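Local coordinates for protein phosphoribosylaminoimidazole carboxylase, ATPase subunit (Thermus thermophilus, PDB 3AW8) that probably makes N5-carboxyaminoimidazole ribonucleotide from aminoimidazole ribonucleotide and bicarbonate at the expense of ATP, a step of de novo purine synthesis, at residues L54-A57 against E58-L62; R77-R81 against L82-P86; P87-A90 against L91-Q95; A226-Y229 against A230-M234; A274-Q278 against F279-L283. All blocks are in the same frame, centred on the assembly; numbering follows the deposited sequence.

Contact 1: residues L54-A57 against E58-L62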
loop_
_atom_site.group_PDB
_atom_site.type_symbol
_atom_site.label_atom_id
_atom_site.label_comp_id
_atom_site.label_asym_id
_atom_site.label_seq_id
_atom_site.Cartn_x
_atom_site.Cartn_y
_atom_site.Cartn_z
ATOM N N LEU A 54 8.167 -6.261 -29.014
ATOM C CA LEU A 54 6.871 -6.009 -29.655
ATOM C C LEU A 54 5.719 -6.851 -29.091
ATOM O O LEU A 54 4.580 -6.386 -29.014
ATOM C CB LEU A 54 6.996 -6.228 -31.161
ATOM C CG LEU A 54 8.051 -5.332 -31.822
ATOM C CD1 LEU A 54 8.207 -5.724 -33.276
ATOM C CD2 LEU A 54 7.652 -3.860 -31.697
ATOM N N ARG A 55 6.023 -8.085 -28.701
ATOM C CA ARG A 55 5.019 -8.966 -28.118
ATOM C C ARG A 55 4.529 -8.337 -26.810
ATOM O O ARG A 55 3.327 -8.252 -26.555
ATOM C CB ARG A 55 5.627 -10.342 -27.848
ATOM C CG ARG A 55 4.668 -11.326 -27.203
ATOM C CD ARG A 55 5.218 -12.752 -27.187
ATOM N NE ARG A 55 6.450 -12.904 -26.407
ATOM C CZ ARG A 55 7.668 -13.032 -26.933
ATOM N NH1 ARG A 55 8.723 -13.167 -26.137
ATOM N NH2 ARG A 55 7.839 -13.029 -28.253
ATOM N N PHE A 56 5.474 -7.879 -25.993
ATOM C CA PHE A 56 5.161 -7.245 -24.718
ATOM C C PHE A 56 4.404 -5.923 -24.899
ATOM O O PHE A 56 3.598 -5.532 -24.055
ATOM C CB PHE A 56 6.477 -7.034 -23.928
ATOM C CG PHE A 56 6.529 -5.761 -23.113
ATOM C CD1 PHE A 56 6.933 -4.564 -23.692
ATOM C CD2 PHE A 56 6.158 -5.762 -21.766
ATOM C CE1 PHE A 56 6.970 -3.382 -22.954
ATOM C CE2 PHE A 56 6.189 -4.580 -21.012
ATOM C CZ PHE A 56 6.598 -3.382 -21.613
ATOM N N ALA A 57 4.634 -5.241 -26.013
ATOM C CA ALA A 57 3.982 -3.956 -26.229
ATOM C C ALA A 57 2.523 -3.998 -26.667
ATOM O O ALA A 57 1.817 -3.004 -26.536
ATOM C CB ALA A 57 4.792 -3.134 -27.215
ATOM N N GLU A 58 2.065 -5.142 -27.161
ATOM C CA GLU A 58 0.692 -5.268 -27.647
ATOM C C GLU A 58 -0.379 -4.853 -26.651
ATOM O O GLU A 58 -0.353 -5.242 -25.490
ATOM C CB GLU A 58 0.426 -6.707 -28.111
ATOM C CG GLU A 58 0.095 -7.699 -26.995
ATOM C CD GLU A 58 -1.385 -7.676 -26.608
ATOM O OE1 GLU A 58 -1.734 -8.219 -25.531
ATOM O OE2 GLU A 58 -2.198 -7.120 -27.389
ATOM N N GLY A 59 -1.328 -4.054 -27.118
ATOM C CA GLY A 59 -2.418 -3.619 -26.268
ATOM C C GLY A 59 -2.083 -2.612 -25.186
ATOM O O GLY A 59 -2.988 -2.034 -24.580
ATOM N N LEU A 60 -0.801 -2.380 -24.933
ATOM C CA LEU A 60 -0.427 -1.435 -23.900
ATOM C C LEU A 60 -0.989 -0.045 -24.151
ATOM O O LEU A 60 -1.086 0.416 -25.290
ATOM C CB LEU A 60 1.094 -1.360 -23.772
ATOM C CG LEU A 60 1.755 -2.654 -23.293
ATOM C CD1 LEU A 60 3.279 -2.509 -23.322
ATOM C CD2 LEU A 60 1.252 -2.982 -21.889
ATOM N N ALA A 61 -1.375 0.621 -23.075
ATOM C CA ALA A 61 -1.904 1.963 -23.185
ATOM C C ALA A 61 -0.712 2.900 -23.274
ATOM O O ALA A 61 -0.719 3.857 -24.044
ATOM C CB ALA A 61 -2.741 2.289 -21.979
ATOM N N LEU A 62 0.318 2.607 -22.483
ATOM C CA LEU A 62 1.539 3.409 -22.453
ATOM C C LEU A 62 2.682 2.547 -21.909
ATOM O O LEU A 62 2.451 1.459 -21.384
ATOM C CB LEU A 62 1.345 4.655 -21.576
ATOM C CG LEU A 62 1.201 4.508 -20.052
ATOM C CD1 LEU A 62 2.580 4.500 -19.397
ATOM C CD2 LEU A 62 0.384 5.669 -19.497
#

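Contact 2: residues R77-R81 against L82-P86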
loop_
_atom_site.group_PDB
_atom_site.type_symbol
_atom_site.label_atom_id
_atom_site.label_comp_id
_atom_site.label_asym_id
_atom_site.label_seq_id
_atom_site.Cartn_x
_atom_site.Cartn_y
_atom_site.Cartn_z
ATOM N N ARG A 77 12.346 2.259 -29.820
ATOM C CA ARG A 77 11.671 1.364 -30.749
ATOM C C ARG A 77 10.162 1.372 -30.521
ATOM O O ARG A 77 9.383 1.282 -31.468
ATOM C CB ARG A 77 12.199 -0.063 -30.584
ATOM C CG ARG A 77 11.488 -1.097 -31.450
ATOM C CD ARG A 77 11.921 -0.995 -32.910
ATOM N NE ARG A 77 11.194 -1.934 -33.760
ATOM C CZ ARG A 77 9.941 -1.756 -34.166
ATOM N NH1 ARG A 77 9.351 -2.665 -34.934
ATOM N NH2 ARG A 77 9.279 -0.658 -33.818
ATOM N N LEU A 78 9.752 1.480 -29.263
ATOM C CA LEU A 78 8.336 1.491 -28.920
ATOM C C LEU A 78 7.743 2.891 -28.930
ATOM O O LEU A 78 6.527 3.047 -29.027
ATOM C CB LEU A 78 8.128 0.877 -27.536
ATOM C CG LEU A 78 7.986 -0.637 -27.380
ATOM C CD1 LEU A 78 8.939 -1.369 -28.286
ATOM C CD2 LEU A 78 8.251 -0.991 -25.932
ATOM N N GLU A 79 8.600 3.904 -28.830
ATOM C CA GLU A 79 8.145 5.291 -28.791
ATOM C C GLU A 79 7.171 5.619 -29.915
ATOM O O GLU A 79 6.193 6.341 -29.706
ATOM C CB GLU A 79 9.335 6.250 -28.849
ATOM C CG GLU A 79 9.043 7.611 -28.226
ATOM C CD GLU A 79 10.308 8.420 -27.959
ATOM O OE1 GLU A 79 10.268 9.315 -27.075
ATOM O OE2 GLU A 79 11.338 8.163 -28.632
ATOM N N GLY A 80 7.435 5.096 -31.106
ATOM C CA GLY A 80 6.545 5.363 -32.216
ATOM C C GLY A 80 5.194 4.716 -31.993
ATOM O O GLY A 80 4.159 5.377 -32.084
ATOM N N ARG A 81 5.217 3.423 -31.675
ATOM C CA ARG A 81 4.018 2.612 -31.445
ATOM C C ARG A 81 3.058 3.104 -30.351
ATOM O O ARG A 81 1.848 3.177 -30.577
ATOM C CB ARG A 81 4.448 1.180 -31.135
ATOM C CG ARG A 81 5.673 0.735 -31.935
ATOM C CD ARG A 81 5.314 0.039 -33.234
ATOM N NE ARG A 81 5.393 -1.415 -33.103
ATOM C CZ ARG A 81 4.649 -2.136 -32.271
ATOM N NH1 ARG A 81 4.794 -3.454 -32.221
ATOM N NH2 ARG A 81 3.754 -1.545 -31.491
ATOM N N LEU A 82 3.580 3.414 -29.164
ATOM C CA LEU A 82 2.732 3.897 -28.073
ATOM C C LEU A 82 3.375 5.015 -27.249
ATOM O O LEU A 82 4.560 5.307 -27.405
ATOM C CB LEU A 82 2.311 2.735 -27.149
ATOM C CG LEU A 82 3.269 1.730 -26.490
ATOM C CD1 LEU A 82 3.266 0.433 -27.270
ATOM C CD2 LEU A 82 4.668 2.296 -26.388
ATOM N N PRO A 83 2.594 5.670 -26.376
ATOM C CA PRO A 83 3.147 6.751 -25.553
ATOM C C PRO A 83 4.238 6.189 -24.649
ATOM O O PRO A 83 4.135 5.055 -24.182
ATOM C CB PRO A 83 1.941 7.239 -24.751
ATOM C CG PRO A 83 0.778 6.878 -25.610
ATOM C CD PRO A 83 1.153 5.515 -26.125
ATOM N N LEU A 84 5.272 6.986 -24.404
ATOM C CA LEU A 84 6.386 6.559 -23.573
ATOM C C LEU A 84 6.784 7.678 -22.633
ATOM O O LEU A 84 7.165 8.753 -23.083
ATOM C CB LEU A 84 7.584 6.191 -24.451
ATOM C CG LEU A 84 8.868 5.746 -23.752
ATOM C CD1 LEU A 84 8.749 4.272 -23.399
ATOM C CD2 LEU A 84 10.074 5.984 -24.658
ATOM N N TYR A 85 6.698 7.427 -21.332
ATOM C CA TYR A 85 7.075 8.433 -20.348
ATOM C C TYR A 85 7.919 7.781 -19.265
ATOM O O TYR A 85 7.575 6.710 -18.776
ATOM C CB TYR A 85 5.840 9.054 -19.699
ATOM C CG TYR A 85 4.731 9.424 -20.656
ATOM C CD1 TYR A 85 3.833 8.464 -21.113
ATOM C CD2 TYR A 85 4.548 10.745 -21.071
ATOM C CE1 TYR A 85 2.773 8.805 -21.954
ATOM C CE2 TYR A 85 3.492 11.097 -21.912
ATOM C CZ TYR A 85 2.607 10.121 -22.347
ATOM O OH TYR A 85 1.553 10.455 -23.170
ATOM N N PRO A 86 9.040 8.410 -18.878
ATOM C CA PRO A 86 9.578 9.680 -19.375
ATOM C C PRO A 86 10.084 9.525 -20.799
ATOM O O PRO A 86 10.180 8.417 -21.313
ATOM C CB PRO A 86 10.721 9.976 -18.404
ATOM C CG PRO A 86 10.302 9.284 -17.158
ATOM C CD PRO A 86 9.783 7.976 -17.686
HETATM O O HOH W 1 8.228 11.085 -24.860
#

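Contact 3: residues P87-A90 against L91-Q95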
loop_
_atom_site.group_PDB
_atom_site.type_symbol
_atom_site.label_atom_id
_atom_site.label_comp_id
_atom_site.label_asym_id
_atom_site.label_seq_id
_atom_site.Cartn_x
_atom_site.Cartn_y
_atom_site.Cartn_z
ATOM N N PRO A 87 10.415 10.645 -21.457
ATOM C CA PRO A 87 10.917 10.619 -22.837
ATOM C C PRO A 87 12.252 9.892 -22.938
ATOM O O PRO A 87 13.059 9.940 -22.009
ATOM C CB PRO A 87 11.051 12.101 -23.182
ATOM C CG PRO A 87 10.010 12.744 -22.329
ATOM C CD PRO A 87 10.164 12.029 -21.017
ATOM N N ALA A 88 12.484 9.235 -24.072
ATOM C CA ALA A 88 13.729 8.501 -24.305
ATOM C C ALA A 88 14.971 9.366 -24.107
ATOM O O ALA A 88 16.038 8.860 -23.763
ATOM C CB ALA A 88 13.734 7.905 -25.712
ATOM N N LYS A 89 14.833 10.669 -24.325
ATOM C CA LYS A 89 15.959 11.584 -24.164
ATOM C C LYS A 89 16.525 11.499 -22.748
ATOM O O LYS A 89 17.745 11.441 -22.565
ATOM C CB LYS A 89 15.517 13.023 -24.457
ATOM C CG LYS A 89 16.643 14.062 -24.449
ATOM C CD LYS A 89 16.054 15.466 -24.586
ATOM C CE LYS A 89 17.116 16.565 -24.578
ATOM N NZ LYS A 89 17.999 16.507 -25.776
ATOM N N ALA A 90 15.634 11.493 -21.753
ATOM C CA ALA A 90 16.028 11.419 -20.347
ATOM C C ALA A 90 16.958 10.233 -20.085
ATOM O O ALA A 90 17.912 10.343 -19.319
ATOM C CB ALA A 90 14.797 11.325 -19.470
ATOM N N LEU A 91 16.676 9.099 -20.717
ATOM C CA LEU A 91 17.520 7.922 -20.567
ATOM C C LEU A 91 18.887 8.224 -21.160
ATOM O O LEU A 91 19.920 7.912 -20.572
ATOM C CB LEU A 91 16.922 6.731 -21.312
ATOM C CG LEU A 91 15.899 5.866 -20.593
ATOM C CD1 LEU A 91 15.469 4.737 -21.511
ATOM C CD2 LEU A 91 16.518 5.305 -19.334
ATOM N N GLU A 92 18.876 8.827 -22.344
ATOM C CA GLU A 92 20.096 9.185 -23.056
ATOM C C GLU A 92 20.982 10.039 -22.147
ATOM O O GLU A 92 22.133 9.704 -21.884
ATOM C CB GLU A 92 19.735 9.977 -24.320
ATOM C CG GLU A 92 20.730 9.871 -25.469
ATOM C CD GLU A 92 20.358 8.789 -26.482
ATOM O OE1 GLU A 92 19.225 8.843 -27.026
ATOM O OE2 GLU A 92 21.202 7.895 -26.741
ATOM N N VAL A 93 20.427 11.146 -21.672
ATOM C CA VAL A 93 21.153 12.051 -20.794
ATOM C C VAL A 93 21.683 11.344 -19.549
ATOM O O VAL A 93 22.867 11.434 -19.229
ATOM C CB VAL A 93 20.245 13.221 -20.334
ATOM C CG1 VAL A 93 20.997 14.116 -19.368
ATOM C CG2 VAL A 93 19.772 14.020 -21.533
ATOM N N ALA A 94 20.801 10.631 -18.857
ATOM C CA ALA A 94 21.150 9.944 -17.616
ATOM C C ALA A 94 22.098 8.755 -17.715
ATOM O O ALA A 94 22.697 8.365 -16.717
ATOM C CB ALA A 94 19.877 9.514 -16.901
ATOM N N GLN A 95 22.243 8.180 -18.903
ATOM C CA GLN A 95 23.110 7.024 -19.057
ATOM C C GLN A 95 24.560 7.346 -19.438
ATOM O O GLN A 95 25.372 6.441 -19.638
ATOM C CB GLN A 95 22.491 6.041 -20.061
ATOM C CG GLN A 95 21.153 5.456 -19.619
ATOM C CD GLN A 95 20.690 4.291 -20.495
ATOM O OE1 GLN A 95 20.818 4.328 -21.719
ATOM N NE2 GLN A 95 20.137 3.259 -19.868
#

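Contact 4: residues A226-Y229 against A230-M234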
loop_
_atom_site.group_PDB
_atom_site.type_symbol
_atom_site.label_atom_id
_atom_site.label_comp_id
_atom_site.label_asym_id
_atom_site.label_seq_id
_atom_site.Cartn_x
_atom_site.Cartn_y
_atom_site.Cartn_z
ATOM N N ALA A 226 16.808 23.365 -4.619
ATOM C CA ALA A 226 16.716 22.053 -5.247
ATOM C C ALA A 226 15.527 21.975 -6.198
ATOM O O ALA A 226 15.644 21.496 -7.326
ATOM C CB ALA A 226 16.594 20.979 -4.175
ATOM N N GLU A 227 14.378 22.451 -5.739
ATOM C CA GLU A 227 13.180 22.422 -6.559
ATOM C C GLU A 227 13.368 23.231 -7.834
ATOM O O GLU A 227 12.889 22.845 -8.901
ATOM C CB GLU A 227 11.988 22.948 -5.760
ATOM C CG GLU A 227 11.627 22.072 -4.573
ATOM C CD GLU A 227 10.320 22.475 -3.921
ATOM O OE1 GLU A 227 9.316 22.592 -4.648
ATOM O OE2 GLU A 227 10.290 22.669 -2.687
ATOM N N ALA A 228 14.075 24.351 -7.720
ATOM C CA ALA A 228 14.332 25.220 -8.860
ATOM C C ALA A 228 15.168 24.482 -9.907
ATOM O O ALA A 228 14.845 24.485 -11.102
ATOM C CB ALA A 228 15.049 26.469 -8.396
ATOM N N TYR A 229 16.247 23.850 -9.458
ATOM C CA TYR A 229 17.096 23.103 -10.371
ATOM C C TYR A 229 16.264 21.994 -11.019
ATOM O O TYR A 229 16.367 21.737 -12.221
ATOM C CB TYR A 229 18.275 22.471 -9.621
ATOM C CG TYR A 229 19.207 23.450 -8.933
ATOM C CD1 TYR A 229 19.676 24.584 -9.595
ATOM C CD2 TYR A 229 19.672 23.204 -7.645
ATOM C CE1 TYR A 229 20.593 25.447 -8.993
ATOM C CE2 TYR A 229 20.590 24.059 -7.032
ATOM C CZ TYR A 229 21.050 25.178 -7.713
ATOM O OH TYR A 229 21.986 26.005 -7.129
ATOM N N ALA A 230 15.426 21.347 -10.214
ATOM C CA ALA A 230 14.590 20.253 -10.692
ATOM C C ALA A 230 13.584 20.693 -11.744
ATOM O O ALA A 230 13.340 19.976 -12.716
ATOM C CB ALA A 230 13.869 19.609 -9.526
ATOM N N LEU A 231 12.998 21.869 -11.550
ATOM C CA LEU A 231 12.012 22.387 -12.489
ATOM C C LEU A 231 12.680 22.626 -13.839
ATOM O O LEU A 231 12.122 22.318 -14.902
ATOM C CB LEU A 231 11.426 23.699 -11.967
ATOM C CG LEU A 231 9.914 23.885 -12.106
ATOM C CD1 LEU A 231 9.551 25.291 -11.674
ATOM C CD2 LEU A 231 9.474 23.635 -13.535
ATOM N N ARG A 232 13.886 23.179 -13.792
ATOM C CA ARG A 232 14.615 23.459 -15.013
ATOM C C ARG A 232 14.877 22.178 -15.794
ATOM O O ARG A 232 14.640 22.115 -16.999
ATOM C CB ARG A 232 15.927 24.185 -14.690
ATOM C CG ARG A 232 15.715 25.626 -14.220
ATOM C CD ARG A 232 16.872 26.545 -14.637
ATOM N NE ARG A 232 17.956 26.594 -13.658
ATOM C CZ ARG A 232 17.883 27.238 -12.495
ATOM N NH1 ARG A 232 16.775 27.893 -12.158
ATOM N NH2 ARG A 232 18.921 27.224 -11.668
ATOM N N ALA A 233 15.345 21.152 -15.097
ATOM C CA ALA A 233 15.638 19.874 -15.732
ATOM C C ALA A 233 14.400 19.230 -16.358
ATOM O O ALA A 233 14.424 18.831 -17.529
ATOM C CB ALA A 233 16.267 18.925 -14.720
ATOM N N MET A 234 13.319 19.133 -15.589
ATOM C CA MET A 234 12.091 18.517 -16.091
ATOM C C MET A 234 11.508 19.207 -17.324
ATOM O O MET A 234 11.117 18.542 -18.285
ATOM C CB MET A 234 11.029 18.457 -14.987
ATOM C CG MET A 234 11.378 17.527 -13.836
ATOM S SD MET A 234 10.005 17.314 -12.690
ATOM C CE MET A 234 10.340 18.576 -11.478
#

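Contact 5: residues A274-Q278 against F279-L283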
loop_
_atom_site.group_PDB
_atom_site.type_symbol
_atom_site.label_atom_id
_atom_site.label_comp_id
_atom_site.label_asym_id
_atom_site.label_seq_id
_atom_site.Cartn_x
_atom_site.Cartn_y
_atom_site.Cartn_z
ATOM N N ALA A 274 4.866 9.800 3.280
ATOM C CA ALA A 274 4.428 10.971 2.521
ATOM C C ALA A 274 2.964 10.747 2.167
ATOM O O ALA A 274 2.510 9.607 2.113
ATOM C CB ALA A 274 5.263 11.136 1.261
ATOM N N GLU A 275 2.218 11.815 1.923
ATOM C CA GLU A 275 0.806 11.648 1.620
ATOM C C GLU A 275 0.562 10.843 0.356
ATOM O O GLU A 275 -0.484 10.206 0.206
ATOM C CB GLU A 275 0.108 13.008 1.514
ATOM C CG GLU A 275 -1.400 12.900 1.718
ATOM C CD GLU A 275 -1.757 12.288 3.071
ATOM O OE1 GLU A 275 -2.869 11.724 3.215
ATOM O OE2 GLU A 275 -0.919 12.383 3.998
ATOM N N THR A 276 1.525 10.874 -0.557
ATOM C CA THR A 276 1.414 10.148 -1.815
ATOM C C THR A 276 2.779 9.571 -2.105
ATOM O O THR A 276 3.781 10.292 -2.080
ATOM C CB THR A 276 1.029 11.076 -2.992
ATOM O OG1 THR A 276 -0.100 11.879 -2.634
ATOM C CG2 THR A 276 0.669 10.248 -4.219
ATOM N N SER A 277 2.830 8.274 -2.389
ATOM C CA SER A 277 4.105 7.637 -2.669
ATOM C C SER A 277 4.625 8.082 -4.026
ATOM O O SER A 277 3.870 8.534 -4.905
ATOM C CB SER A 277 3.970 6.110 -2.643
ATOM O OG SER A 277 3.494 5.612 -3.881
ATOM N N GLN A 278 5.933 7.967 -4.187
ATOM C CA GLN A 278 6.551 8.331 -5.431
ATOM C C GLN A 278 5.990 7.389 -6.513
ATOM O O GLN A 278 5.797 7.789 -7.662
ATOM C CB GLN A 278 8.066 8.187 -5.308
ATOM C CG GLN A 278 8.551 6.752 -5.183
ATOM C CD GLN A 278 10.060 6.663 -5.220
ATOM O OE1 GLN A 278 10.718 7.490 -5.859
ATOM N NE2 GLN A 278 10.621 5.660 -4.556
ATOM N N PHE A 279 5.711 6.142 -6.142
ATOM C CA PHE A 279 5.185 5.187 -7.110
ATOM C C PHE A 279 3.799 5.599 -7.588
ATOM O O PHE A 279 3.518 5.559 -8.780
ATOM C CB PHE A 279 5.151 3.770 -6.510
ATOM C CG PHE A 279 6.487 3.297 -6.032
ATOM C CD1 PHE A 279 7.506 3.041 -6.931
ATOM C CD2 PHE A 279 6.749 3.169 -4.671
ATOM C CE1 PHE A 279 8.773 2.668 -6.485
ATOM C CE2 PHE A 279 8.014 2.799 -4.211
ATOM C CZ PHE A 279 9.024 2.550 -5.117
ATOM N N GLU A 280 2.922 5.987 -6.670
ATOM C CA GLU A 280 1.600 6.399 -7.098
ATOM C C GLU A 280 1.691 7.674 -7.948
ATOM O O GLU A 280 1.022 7.794 -8.976
ATOM C CB GLU A 280 0.674 6.636 -5.902
ATOM C CG GLU A 280 -0.720 7.089 -6.351
ATOM C CD GLU A 280 -1.702 7.328 -5.217
ATOM O OE1 GLU A 280 -2.679 8.071 -5.451
ATOM O OE2 GLU A 280 -1.517 6.774 -4.110
ATOM N N ASN A 281 2.526 8.621 -7.528
ATOM C CA ASN A 281 2.672 9.866 -8.275
ATOM C C ASN A 281 3.234 9.659 -9.676
ATOM O O ASN A 281 2.807 10.326 -10.628
ATOM C CB ASN A 281 3.544 10.856 -7.498
ATOM C CG ASN A 281 2.738 12.009 -6.927
ATOM O OD1 ASN A 281 3.194 12.716 -6.028
ATOM N ND2 ASN A 281 1.538 12.209 -7.455
ATOM N N HIS A 282 4.186 8.741 -9.804
ATOM C CA HIS A 282 4.767 8.467 -11.104
ATOM C C HIS A 282 3.641 8.004 -12.004
ATOM O O HIS A 282 3.525 8.437 -13.149
ATOM C CB HIS A 282 5.822 7.371 -11.017
ATOM C CG HIS A 282 6.453 7.039 -12.335
ATOM N ND1 HIS A 282 7.451 7.805 -12.896
ATOM C CD2 HIS A 282 6.211 6.036 -13.213
ATOM C CE1 HIS A 282 7.799 7.289 -14.060
ATOM N NE2 HIS A 282 7.061 6.215 -14.277
ATOM N N LEU A 283 2.810 7.121 -11.462
ATOM C CA LEU A 283 1.679 6.570 -12.188
ATOM C C LEU A 283 0.684 7.671 -12.548
ATOM O O LEU A 283 0.203 7.735 -13.682
ATOM C CB LEU A 283 0.995 5.488 -11.336
ATOM C CG LEU A 283 1.130 3.999 -11.701
ATOM C CD1 LEU A 283 2.420 3.718 -12.438
ATOM C CD2 LEU A 283 1.045 3.178 -10.415
HETATM O O HOH W 2 0.373 6.607 -2.365
#

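Contact 1: residues L54-A57 against E58-L62
Leu-60 N donates to Ala-57 O at 3.1 Å, with an N-H...O angle of 154°. The donor stands above the carbonyl plane. This bond closes a type II beta turn from Ala-57 to Leu-60. Gly-59 sits at the third position of the turn with positive phi, as this turn type prefers. Glu-58 N is shared between two weak bonds, to the carbonyl oxygens of Leu-54 and Arg-55. Glu-58 CG lies between its backbone N and carbonyl carbon (chi1 81°), which sets it 3.3 Å from Arg-55 O; the chain bends again at chi2. Its carboxylate turns away to form a salt bridge with Arg-26, which also donates to Phe-56 O.

The packing is carried by Leu-60. Its CD1 lies over one face of the Phe-56 ring, 4.0 Å from the centroid and 20° off the normal, a CH-pi contact. The two side chains cross at about a right angle. The same methyl is 4.2 Å from Ala-57 CB.

The turn leads from helix 50-57 into strand 62-65, at the edge of the parallel sheet of the Rossmann-like preATP-grasp domain. Ala-61 and Leu-62 bond by backbone to Met-1 and Gly-3. Phe-56 packs on Leu-5 of strand 2-5, and with Ala-57 it touches Leu-78 of helix 72-81.

Contact 2: residues R77-R81 against L82-P86
The carboxylate of Glu-79 is the flat group in contact here, and it meets Leu-84. Leu-84 CD2 lies 4.1 Å from both Glu-79 CG and Glu-79 OE1, so the methyl end of Leu-84 touches the Glu-79 chain from CG to the carboxylate. The two side chains cross at about a right angle. The Glu-79 chain is extended, with CG trans to the backbone N (chi1 -155°), and this carries the carboxylate out over the loop. A water donates to Leu-84 O at 3.1 Å and, weakly, to Glu-79 OE1. The other oxygen, OE2, has a long, weak ion pair with Arg-76.

Further in, Leu-82 N donates to Leu-78 O at 3.0 Å, an i to i+4 bond of the helical kind. It is nearly straight (171°). Leu-82 CG lies between its backbone N and carbonyl carbon (chi1 53°). Its CD2 thereby reaches Leu-78 CB at 3.9 Å, while its CD1 is 4.1 Å from Arg-81 CB. Cutting this side chain back to an alanine is likely to open a gap beside Leu-78 CB and Arg-81 CB, with Val-63 and Ala-57 losing one apolar contact each.

The chain leaves helix 72-81 and then runs beside strand 62-65. Pro-83 and Tyr-85 both bond by backbone to Val-63, and Leu-82 and Leu-84 pack on its side chain. Leu-78 also packs on Leu-53 of helix 50-57, and Arg-81 on Leu-54.

Contact 3: residues P87-A90 against L91-Q95
Residues Ala-88 to Ala-94 form one short alpha helix, joined by i to i+4 bonds from Glu-92 N to Ala-88 O at 3.2 Å, Val-93 N to Lys-89 O at 2.8 Å, and Ala-94 N to Ala-90 O at 2.9 Å, with a further weak bond from Leu-91 N to Ala-88 O.

The side chains of this stretch meet each other little. Lys-89 CG and Val-93 CG2 come closest, 4.3 Å apart on one flank. Val-93 CG1 is trans to the backbone N (chi1 177°), which leaves CG2 next to that N and 3.4 Å from Lys-89 O. The branch thus sits beside the helical bond that Lys-89 O accepts. Glu-92 bends at chi2, and its carboxylate reaches Arg-76 of helix 72-81.

Elsewhere the helix offers apolar surface to its surroundings. Leu-91 packs on Ala-75, Val-70 and Pro-261. Val-93 packs on Phe-103 and Leu-237. The side chain of Ala-94 is about 8 Å from that of Glu-258 and about 12 Å from the bound AMP, so the helix is near the nucleotide site without lining it.

Backbone bonds thus hold the helix internally, and its side chains pack on helices 72-81, 97-107 and 220-237 and on Pro-261. The junction is mostly apolar, with a salt bridge from Glu-92 to Arg-76 outside the helix.

Contact 4: residues A226-Y229 against A230-M234
Tyr-229 and Arg-232 lie side by side on helix 220-237 and point the same way. The ring and guanidinium planes stand 89° apart. Arg-232 NH2 comes to the edge of the ring, near its plane, 3.4 Å from Tyr-229 CD1 and 3.6 Å from Tyr-229 CE1. The charge therefore does not lie over the pi face. Arg-232 sets out with CG opposite the carbonyl carbon (chi1 -71°) and bends at chi2 and chi3. These bends bring the guanidinium back along the helix, with Ala-228 O over one of its faces, 4.0 Å above the plane and toward its rim.

Beneath this pair the helical bonds are regular. Arg-232 N donates to Ala-228 O at 3.1 Å, and Ala-233 N donates to Tyr-229 O, also at 3.1 Å. Leu-231 N reaches Glu-227 O at 2.8 Å.

Arg-232 NE gives a weak bond to Leu-107 O. An alanine in place of Arg-232 removes the guanidinium and would probably leave the CD1-CE1 edge of Tyr-229 without its neighbour and Leu-107 O without that weak donor.

Ala-226, Ala-230 and Met-234 line another flank, against strands 179-187 and 193-204 of the ATP-grasp domain. Small and apolar side chains make most of the packing on the sheet. Tyr-229 instead packs on Val-109 and Pro-110, while its OH bonds back to Lys-225 NZ, one turn earlier.

Contact 5: residues A274-Q278 against F279-L283
Ser-277 is the N-cap of helix 278-287. Its OG accepts from Glu-280 N at 2.9 Å, in a nearly straight bond. OG lies between the backbone N and the carbonyl carbon (chi1 83°), which turns it back toward the first helical turn. Ser-277 O accepts from Asn-281 N, also at 2.9 Å. In the reverse direction a water links Ser-277 N to Glu-280 OE2. Glu-280 OE1 forms a salt bridge with Arg-284. Thr-276 CG2 packs 3.9 Å from Glu-280 CD.

Gln-278 and Phe-279 run side by side. Gln-278 CG lies over the centre of the Phe-279 ring, 3.9 Å from the centroid and 5° off the normal, a CH-pi contact. The amide and ring planes are 53° apart. Gln-278 NE2 is 3.5 Å from Phe-279 CZ and donates to His-264 O. Phe-279 also packs on Met-13, Leu-14 and Ala-17 of helix 9-18. His-282 is held by Thr-64 and Val-242. Just before the cap, Glu-275 O bonds His-322 of the second subunit.

The cap gives an N-H of the first turn an acceptor, while the carboxylate of Glu-280 probably suits the positive end of the helix dipole.

Overall arrangement
Contacts 1, 2 and 3 follow one another in the preATP-grasp domain. Contacts 1 and 2 are helix ends that lead into loops, partly buried, and they touch through Leu-54 with Arg-77 and Arg-81. Contact 2 flanks strand 62-65, the strand that contact 1 leads into. Contact 3, more buried, takes in a whole short helix and is joined to contact 2 where Glu-79 meets Ala-88. Contact 4 lies in the middle of a long helix of the ATP-grasp domain and pairs an arginine with a ring edge. Contact 5 is a buried helix start; it touches contact 2 through His-282 and Pro-86. CH-pi packing appears in contacts 1 and 5 alone, and side-chain capping only in contact 5.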